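PDB 5BQ3: rhamnose ABC transporter, rhamnose-binding protein from Actinomyces odontolyticus ATCC 17982, which probably binds rhamnose or a related sugar outside the cell membrane and hands it to an ABC transporter for uptake. Local coordinates for residues R125-N130 and R306-N311; A138-D143 and P319-A324; E175-I178 and K183-G186. All coordinates share one frame; numbering follows the deposited sequence.

Contact 1. Residues R125-N130 and R306-N311; sequences RDLFIN and RTIGEN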
loop_
_atom_site.group_PDB
_atom_site.type_symbol
_atom_site.label_atom_id
_atom_site.label_comp_id
_atom_site.label_asym_id
_atom_site.label_seq_id
_atom_site.Cartn_x
_atom_site.Cartn_y
_atom_site.Cartn_z
ATOM N N ARG A 125 -12.513 5.108 14.032
ATOM C CA ARG A 125 -12.777 3.824 13.387
ATOM C C ARG A 125 -12.690 2.661 14.377
ATOM O O ARG A 125 -12.041 2.762 15.422
ATOM C CB ARG A 125 -11.839 3.604 12.174
ATOM C CG ARG A 125 -10.428 3.102 12.471
ATOM C CD ARG A 125 -9.525 4.149 13.087
ATOM N NE ARG A 125 -8.123 3.752 13.019
ATOM C CZ ARG A 125 -7.505 2.993 13.917
ATOM N NH1 ARG A 125 -8.164 2.535 14.977
ATOM N NH2 ARG A 125 -6.226 2.681 13.762
ATOM N N ASP A 126 -13.363 1.560 14.032
ATOM C CA ASP A 126 -13.417 0.338 14.827
ATOM C C ASP A 126 -12.225 -0.559 14.519
ATOM O O ASP A 126 -11.802 -1.323 15.389
ATOM C CB ASP A 126 -14.734 -0.415 14.561
ATOM C CG ASP A 126 -15.977 0.334 14.999
ATOM O OD1 ASP A 126 -16.236 0.391 16.223
ATOM O OD2 ASP A 126 -16.704 0.842 14.121
ATOM N N LEU A 127 -11.681 -0.452 13.282
ATOM C CA LEU A 127 -10.563 -1.247 12.763
ATOM C C LEU A 127 -9.889 -0.564 11.574
ATOM O O LEU A 127 -10.558 0.113 10.791
ATOM C CB LEU A 127 -11.116 -2.621 12.312
ATOM C CG LEU A 127 -10.386 -3.898 12.739
ATOM C CD1 LEU A 127 -10.354 -4.061 14.255
ATOM C CD2 LEU A 127 -11.072 -5.108 12.158
ATOM N N PHE A 128 -8.563 -0.764 11.425
ATOM C CA PHE A 128 -7.776 -0.274 10.288
ATOM C C PHE A 128 -7.107 -1.465 9.586
ATOM O O PHE A 128 -6.504 -2.308 10.248
ATOM C CB PHE A 128 -6.739 0.795 10.698
ATOM C CG PHE A 128 -5.747 1.192 9.619
ATOM C CD1 PHE A 128 -6.182 1.673 8.386
ATOM C CD2 PHE A 128 -4.378 1.099 9.842
ATOM C CE1 PHE A 128 -5.265 2.016 7.385
ATOM C CE2 PHE A 128 -3.463 1.453 8.843
ATOM C CZ PHE A 128 -3.913 1.916 7.626
ATOM N N ILE A 129 -7.239 -1.538 8.249
ATOM C CA ILE A 129 -6.651 -2.591 7.422
ATOM C C ILE A 129 -5.488 -1.988 6.641
ATOM O O ILE A 129 -5.699 -1.153 5.756
ATOM C CB ILE A 129 -7.690 -3.293 6.486
ATOM C CG1 ILE A 129 -9.055 -3.581 7.191
ATOM C CG2 ILE A 129 -7.100 -4.562 5.844
ATOM C CD1 ILE A 129 -9.061 -4.545 8.427
ATOM N N ASN A 130 -4.261 -2.385 6.996
ATOM C CA ASN A 130 -3.053 -1.918 6.327
ATOM C C ASN A 130 -2.571 -2.977 5.342
ATOM O O ASN A 130 -2.597 -4.169 5.659
ATOM C CB ASN A 130 -1.964 -1.585 7.350
ATOM C CG ASN A 130 -0.934 -0.563 6.911
ATOM O OD1 ASN A 130 -0.955 -0.010 5.798
ATOM N ND2 ASN A 130 -0.014 -0.267 7.810
ATOM N N ARG A 306 -6.824 -13.721 10.274
ATOM C CA ARG A 306 -6.017 -12.524 10.549
ATOM C C ARG A 306 -6.196 -12.094 12.004
ATOM O O ARG A 306 -7.290 -12.237 12.548
ATOM C CB ARG A 306 -6.387 -11.357 9.607
ATOM C CG ARG A 306 -6.016 -11.541 8.133
ATOM C CD ARG A 306 -4.514 -11.592 7.875
ATOM N NE ARG A 306 -4.200 -11.565 6.444
ATOM C CZ ARG A 306 -4.222 -12.626 5.641
ATOM N NH1 ARG A 306 -4.554 -13.820 6.113
ATOM N NH2 ARG A 306 -3.918 -12.499 4.358
ATOM N N THR A 307 -5.133 -11.557 12.622
ATOM C CA THR A 307 -5.152 -11.090 14.012
ATOM C C THR A 307 -5.148 -9.552 14.052
ATOM O O THR A 307 -4.441 -8.912 13.268
ATOM C CB THR A 307 -3.962 -11.693 14.800
ATOM O OG1 THR A 307 -4.023 -13.114 14.724
ATOM C CG2 THR A 307 -3.952 -11.295 16.276
ATOM N N ILE A 308 -5.938 -8.974 14.976
ATOM C CA ILE A 308 -6.002 -7.531 15.209
ATOM C C ILE A 308 -4.806 -7.179 16.101
ATOM O O ILE A 308 -4.717 -7.654 17.236
ATOM C CB ILE A 308 -7.370 -7.092 15.816
ATOM C CG1 ILE A 308 -8.543 -7.463 14.882
ATOM C CG2 ILE A 308 -7.379 -5.591 16.143
ATOM C CD1 ILE A 308 -9.850 -7.731 15.571
ATOM N N GLY A 309 -3.884 -6.397 15.553
ATOM C CA GLY A 309 -2.677 -5.970 16.249
ATOM C C GLY A 309 -2.860 -4.686 17.029
ATOM O O GLY A 309 -3.993 -4.279 17.302
ATOM N N GLU A 310 -1.737 -4.043 17.393
ATOM C CA GLU A 310 -1.710 -2.786 18.149
ATOM C C GLU A 310 -2.337 -1.645 17.326
ATOM O O GLU A 310 -2.214 -1.625 16.098
ATOM C CB GLU A 310 -0.279 -2.427 18.613
ATOM C CG GLU A 310 0.762 -2.288 17.507
ATOM C CD GLU A 310 1.541 -3.548 17.172
ATOM O OE1 GLU A 310 0.928 -4.516 16.664
ATOM O OE2 GLU A 310 2.776 -3.553 17.383
ATOM N N ASN A 311 -3.033 -0.719 18.027
ATOM C CA ASN A 311 -3.755 0.447 17.490
ATOM C C ASN A 311 -4.882 -0.010 16.524
ATOM O O ASN A 311 -5.151 0.653 15.516
ATOM C CB ASN A 311 -2.784 1.454 16.825
ATOM C CG ASN A 311 -3.341 2.846 16.636
ATOM O OD1 ASN A 311 -3.802 3.501 17.582
ATOM N ND2 ASN A 311 -3.284 3.341 15.406
HETATM O O HOH W 1 -6.603 2.758 17.661
#
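R125 and L127 meet N311 and I308 at the edge of the parallel sheet in the N-terminal lobe of this type I periplasmic-binding-protein fold, and they illustrate how a late segment is fastened to an early one. R125 NH2 donates to N311 O over 2.9 Å with an N-H...O angle of 165°. The carbonyl oxygen lies at the guanidinium edge, in its plane, and the donor approaches it almost head-on. With CG between the backbone N and the carbonyl carbon (chi1 81°), the R125 chain bends at chi2 to reach this oxygen. The N311 amide stands 50° from the guanidinium plane, and its ND2, itself a donor, makes no bond to NH2. L127 CD1 sits against the branches of I308, 3.8 Å from CG2, the two side chains crossing at about a right angle. Outside this first shell, a salt bridge from R125 NE to D119 OD1 holds the guanidinium, and T313 OG1 also bonds to N311 O. Further out, F128 pairs its backbone with K312 and V314, while A281 of helix 271-287 backs L127. One water spans the polar end weakly, 3.1 Å from R125 NH1 and 2.9 Å from N311 OD1.

Contact 2. Residues A138-D143 and P319-A324; sequences AITMLD and PVRFNA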
loop_
_atom_site.group_PDB
_atom_site.type_symbol
_atom_site.label_atom_id
_atom_site.label_comp_id
_atom_site.label_asym_id
_atom_site.label_seq_id
_atom_site.Cartn_x
_atom_site.Cartn_y
_atom_site.Cartn_z
ATOM N N ALA A 138 10.881 -2.370 4.150
ATOM C CA ALA A 138 12.315 -2.135 4.225
ATOM C C ALA A 138 13.112 -3.425 4.088
ATOM O O ALA A 138 14.141 -3.428 3.413
ATOM C CB ALA A 138 12.645 -1.462 5.538
ATOM N N ILE A 139 12.634 -4.520 4.723
ATOM C CA ILE A 139 13.264 -5.846 4.702
ATOM C C ILE A 139 13.185 -6.413 3.278
ATOM O O ILE A 139 14.210 -6.851 2.750
ATOM C CB ILE A 139 12.633 -6.782 5.780
ATOM C CG1 ILE A 139 13.167 -6.414 7.180
ATOM C CG2 ILE A 139 12.884 -8.270 5.476
ATOM C CD1 ILE A 139 12.311 -6.872 8.370
ATOM N N THR A 140 11.989 -6.354 2.650
ATOM C CA THR A 140 11.723 -6.833 1.287
ATOM C C THR A 140 12.684 -6.166 0.304
ATOM O O THR A 140 13.322 -6.871 -0.477
ATOM C CB THR A 140 10.249 -6.589 0.911
ATOM O OG1 THR A 140 9.419 -7.222 1.885
ATOM C CG2 THR A 140 9.893 -7.108 -0.485
HETATM N N MSE A 141 12.824 -4.828 0.385
HETATM C CA MSE A 141 13.708 -4.034 -0.464
HETATM C C MSE A 141 15.182 -4.399 -0.259
HETATM O O MSE A 141 15.871 -4.640 -1.250
HETATM C CB MSE A 141 13.476 -2.549 -0.238
HETATM C CG MSE A 141 12.123 -2.112 -0.777
HETATM SE SE MSE A 141 11.991 -0.230 -1.052
HETATM C CE MSE A 141 11.941 0.359 0.851
ATOM N N LEU A 142 15.647 -4.516 1.006
ATOM C CA LEU A 142 17.022 -4.924 1.318
ATOM C C LEU A 142 17.313 -6.341 0.819
ATOM O O LEU A 142 18.427 -6.599 0.375
ATOM C CB LEU A 142 17.294 -4.852 2.822
ATOM C CG LEU A 142 17.498 -3.472 3.424
ATOM C CD1 LEU A 142 17.310 -3.527 4.916
ATOM C CD2 LEU A 142 18.865 -2.908 3.079
ATOM N N ASP A 143 16.312 -7.250 0.884
ATOM C CA ASP A 143 16.422 -8.636 0.413
ATOM C C ASP A 143 16.629 -8.688 -1.099
ATOM O O ASP A 143 17.450 -9.469 -1.560
ATOM C CB ASP A 143 15.174 -9.452 0.798
ATOM C CG ASP A 143 15.228 -10.152 2.146
ATOM O OD1 ASP A 143 16.109 -9.808 2.962
ATOM O OD2 ASP A 143 14.376 -11.034 2.390
ATOM N N PRO A 319 4.911 -7.712 1.496
ATOM C CA PRO A 319 4.836 -7.124 0.143
ATOM C C PRO A 319 4.970 -8.164 -0.973
ATOM O O PRO A 319 5.727 -9.132 -0.839
ATOM C CB PRO A 319 6.005 -6.130 0.116
ATOM C CG PRO A 319 6.286 -5.825 1.537
ATOM C CD PRO A 319 5.988 -7.084 2.290
ATOM N N VAL A 320 4.192 -7.979 -2.054
ATOM C CA VAL A 320 4.184 -8.866 -3.222
ATOM C C VAL A 320 5.380 -8.505 -4.113
ATOM O O VAL A 320 5.534 -7.346 -4.500
ATOM C CB VAL A 320 2.831 -8.812 -3.998
ATOM C CG1 VAL A 320 2.884 -9.644 -5.276
ATOM C CG2 VAL A 320 1.668 -9.264 -3.119
ATOM N N ARG A 321 6.228 -9.498 -4.414
ATOM C CA ARG A 321 7.398 -9.318 -5.274
ATOM C C ARG A 321 7.010 -9.601 -6.720
ATOM O O ARG A 321 6.421 -10.647 -7.008
ATOM C CB ARG A 321 8.566 -10.216 -4.832
ATOM C CG ARG A 321 9.229 -9.783 -3.540
ATOM C CD ARG A 321 10.498 -10.559 -3.308
ATOM N NE ARG A 321 10.852 -10.572 -1.894
ATOM C CZ ARG A 321 12.007 -11.015 -1.413
ATOM N NH1 ARG A 321 12.944 -11.477 -2.236
ATOM N NH2 ARG A 321 12.241 -10.995 -0.108
ATOM N N PHE A 322 7.323 -8.659 -7.622
ATOM C CA PHE A 322 7.002 -8.772 -9.043
ATOM C C PHE A 322 8.261 -8.940 -9.880
ATOM O O PHE A 322 9.206 -8.159 -9.762
ATOM C CB PHE A 322 6.202 -7.552 -9.535
ATOM C CG PHE A 322 4.927 -7.258 -8.779
ATOM C CD1 PHE A 322 4.932 -6.438 -7.659
ATOM C CD2 PHE A 322 3.711 -7.779 -9.208
ATOM C CE1 PHE A 322 3.750 -6.161 -6.968
ATOM C CE2 PHE A 322 2.532 -7.506 -8.510
ATOM C CZ PHE A 322 2.559 -6.704 -7.392
ATOM N N ASN A 323 8.254 -9.969 -10.730
ATOM C CA ASN A 323 9.319 -10.320 -11.669
ATOM C C ASN A 323 8.674 -10.707 -13.006
ATOM O O ASN A 323 7.450 -10.624 -13.132
ATOM C CB ASN A 323 10.211 -11.443 -11.109
ATOM C CG ASN A 323 9.461 -12.568 -10.442
ATOM O OD1 ASN A 323 8.684 -13.298 -11.068
ATOM N ND2 ASN A 323 9.679 -12.729 -9.149
ATOM N N ALA A 324 9.484 -11.130 -13.995
ATOM C CA ALA A 324 9.029 -11.485 -15.340
ATOM C C ALA A 324 8.093 -12.712 -15.399
ATOM O O ALA A 324 7.493 -12.961 -16.446
ATOM C CB ALA A 324 10.232 -11.712 -16.225
#
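T140, with the most surface buried here, rests on P319 with one branch and on R321 with the other, where helix 134-149 of the C-terminal lobe meets the chain arriving from the N-terminal lobe. Three such crossings between Rossmann-like lobes mark the type I periplasmic-binding-protein fold, and P319 also touches V132 in the first crossing. T140 OG1, bonded to Q136 O one helical turn back, lies 3.4 Å from P319 CG; chi1 -56° sets OG1 beside the backbone N and turns CG2 anti to it, where it faces R321 NE at 3.9 Å. The arginine runs extended from CG to NE past this methyl, the two side chains heading in opposite directions, and T140 O stands above the rim of the guanidinium face. R321 NH2 reaches D143, whose OD2 lies in the guanidinium plane, although the carboxylate is turned 68° against it. A methionine in place of R321 would probably leave D143 OD2 without its cationic mate, while OD1 kept Y184 OH and K183 NZ. E265 offers R321 NH1 only a long, weak ion pair. The salt bridge itself is loose: R321 NH2 to D143 OD2 measures 3.3 Å, with an N-H...O angle of 135°.

Contact 3. Residues E175-I178 and K183-G186; sequences EDEI and KYKG
Y184 lays one ring edge along E177, the two side chains side by side and pointing the same way. This is the second half of a beta-alpha-beta crossover in a Rossmann-like lobe: the chain leaves helix 165-180, turns, and folds back on the last turn of that helix before entering strand 187-194. E177 OE1 lies near the ring plane, 3.4 Å from Y184 CE2, and so meets the C-H edge, while the carboxylate itself is turned 73° from the ring; E177 CB adds a contact to Y184 CD2 at 3.9 Å. A bend at chi2 (-75°) carries the carboxylate back alongside the ring. Its rotation is set from beyond the pair, by N181 ND2 on OE1 and a salt bridge from K135 to OE2, while Y184 OH bonds to D143. I178 crosses the tyrosine at about a right angle. Its CG1 and CG2 both rest on the carbonyl oxygen Y184 O, and CG1 faces Y184 CB at 4.2 Å; it also touches I187 and I189 of the following strand and L142. K185 turns outward, its NZ bound to S180 O and D182, yet its CG lies 3.5 Å from I178 O.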
loop_
_atom_site.group_PDB
_atom_site.type_symbol
_atom_site.label_atom_id
_atom_site.label_comp_id
_atom_site.label_asym_id
_atom_site.label_seq_id
_atom_site.Cartn_x
_atom_site.Cartn_y
_atom_site.Cartn_z
ATOM N N GLU A 175 18.348 1.656 6.978
ATOM C CA GLU A 175 19.617 2.131 7.544
ATOM C C GLU A 175 19.945 1.422 8.863
ATOM O O GLU A 175 21.111 1.108 9.106
ATOM C CB GLU A 175 19.587 3.656 7.751
ATOM C CG GLU A 175 19.690 4.449 6.456
ATOM C CD GLU A 175 19.583 5.955 6.596
ATOM O OE1 GLU A 175 18.505 6.447 6.999
ATOM O OE2 GLU A 175 20.572 6.648 6.260
ATOM N N ASP A 176 18.921 1.159 9.698
ATOM C CA ASP A 176 19.052 0.464 10.982
ATOM C C ASP A 176 19.433 -1.010 10.785
ATOM O O ASP A 176 20.233 -1.539 11.555
ATOM C CB ASP A 176 17.741 0.558 11.791
ATOM C CG ASP A 176 17.377 1.936 12.321
ATOM O OD1 ASP A 176 18.296 2.773 12.498
ATOM O OD2 ASP A 176 16.176 2.169 12.592
ATOM N N GLU A 177 18.847 -1.664 9.762
ATOM C CA GLU A 177 19.083 -3.068 9.417
ATOM C C GLU A 177 20.484 -3.279 8.845
ATOM O O GLU A 177 21.095 -4.311 9.116
ATOM C CB GLU A 177 18.029 -3.563 8.420
ATOM C CG GLU A 177 16.687 -3.916 9.043
ATOM C CD GLU A 177 16.612 -5.221 9.813
ATOM O OE1 GLU A 177 17.367 -6.164 9.484
ATOM O OE2 GLU A 177 15.761 -5.314 10.726
ATOM N N ILE A 178 20.994 -2.306 8.066
ATOM C CA ILE A 178 22.340 -2.347 7.478
ATOM C C ILE A 178 23.388 -2.296 8.613
ATOM O O ILE A 178 24.371 -3.039 8.572
ATOM C CB ILE A 178 22.515 -1.202 6.432
ATOM C CG1 ILE A 178 21.738 -1.533 5.141
ATOM C CG2 ILE A 178 23.997 -0.913 6.125
ATOM C CD1 ILE A 178 21.343 -0.340 4.281
ATOM N N LYS A 183 23.345 -9.787 7.537
ATOM C CA LYS A 183 22.907 -10.142 6.186
ATOM C C LYS A 183 23.000 -8.937 5.236
ATOM O O LYS A 183 23.279 -9.116 4.048
ATOM C CB LYS A 183 21.462 -10.676 6.226
ATOM C CG LYS A 183 21.023 -11.397 4.955
ATOM C CD LYS A 183 19.524 -11.617 4.919
ATOM C CE LYS A 183 19.052 -11.975 3.536
ATOM N NZ LYS A 183 17.602 -12.296 3.521
ATOM N N TYR A 184 22.770 -7.717 5.762
ATOM C CA TYR A 184 22.767 -6.482 4.974
ATOM C C TYR A 184 23.982 -5.584 5.256
ATOM O O TYR A 184 24.032 -4.466 4.739
ATOM C CB TYR A 184 21.468 -5.691 5.226
ATOM C CG TYR A 184 20.208 -6.529 5.272
ATOM C CD1 TYR A 184 19.770 -7.230 4.151
ATOM C CD2 TYR A 184 19.428 -6.585 6.422
ATOM C CE1 TYR A 184 18.603 -7.991 4.184
ATOM C CE2 TYR A 184 18.250 -7.329 6.462
ATOM C CZ TYR A 184 17.841 -8.029 5.339
ATOM O OH TYR A 184 16.683 -8.764 5.376
ATOM N N LYS A 185 24.975 -6.077 6.026
ATOM C CA LYS A 185 26.188 -5.321 6.371
ATOM C C LYS A 185 27.042 -4.995 5.129
ATOM O O LYS A 185 27.772 -4.000 5.133
ATOM C CB LYS A 185 27.027 -6.071 7.415
ATOM C CG LYS A 185 26.632 -5.746 8.851
ATOM C CD LYS A 185 27.657 -6.275 9.849
ATOM C CE LYS A 185 27.371 -5.848 11.270
ATOM N NZ LYS A 185 26.329 -6.691 11.907
ATOM N N GLY A 186 26.917 -5.819 4.089
ATOM C CA GLY A 186 27.619 -5.651 2.821
ATOM C C GLY A 186 27.083 -4.513 1.973
ATOM O O GLY A 186 27.818 -3.963 1.148
#

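In the fold
The three contacts divide between the lobes. Contact 1 belongs to the N-terminal lobe, its centre 24 Å from that of contact 2 and 30 Å from that of contact 3. Contact 1 ties the chain before the first inter-lobe crossing, and contact 2 the chain after it, to the same late part of the sequence in the same order, so they cross. Contact 3 is nested inside both loops and touches contact 2: D143 OD1 meets Y184 OH at 2.7 Å, a probable hydrogen bond, and K183 NZ at 3.0 Å. D143 thus belongs to contact 2 and holds residues of contact 3, centred 16 Å away. In this family the sugar usually lies between the lobes.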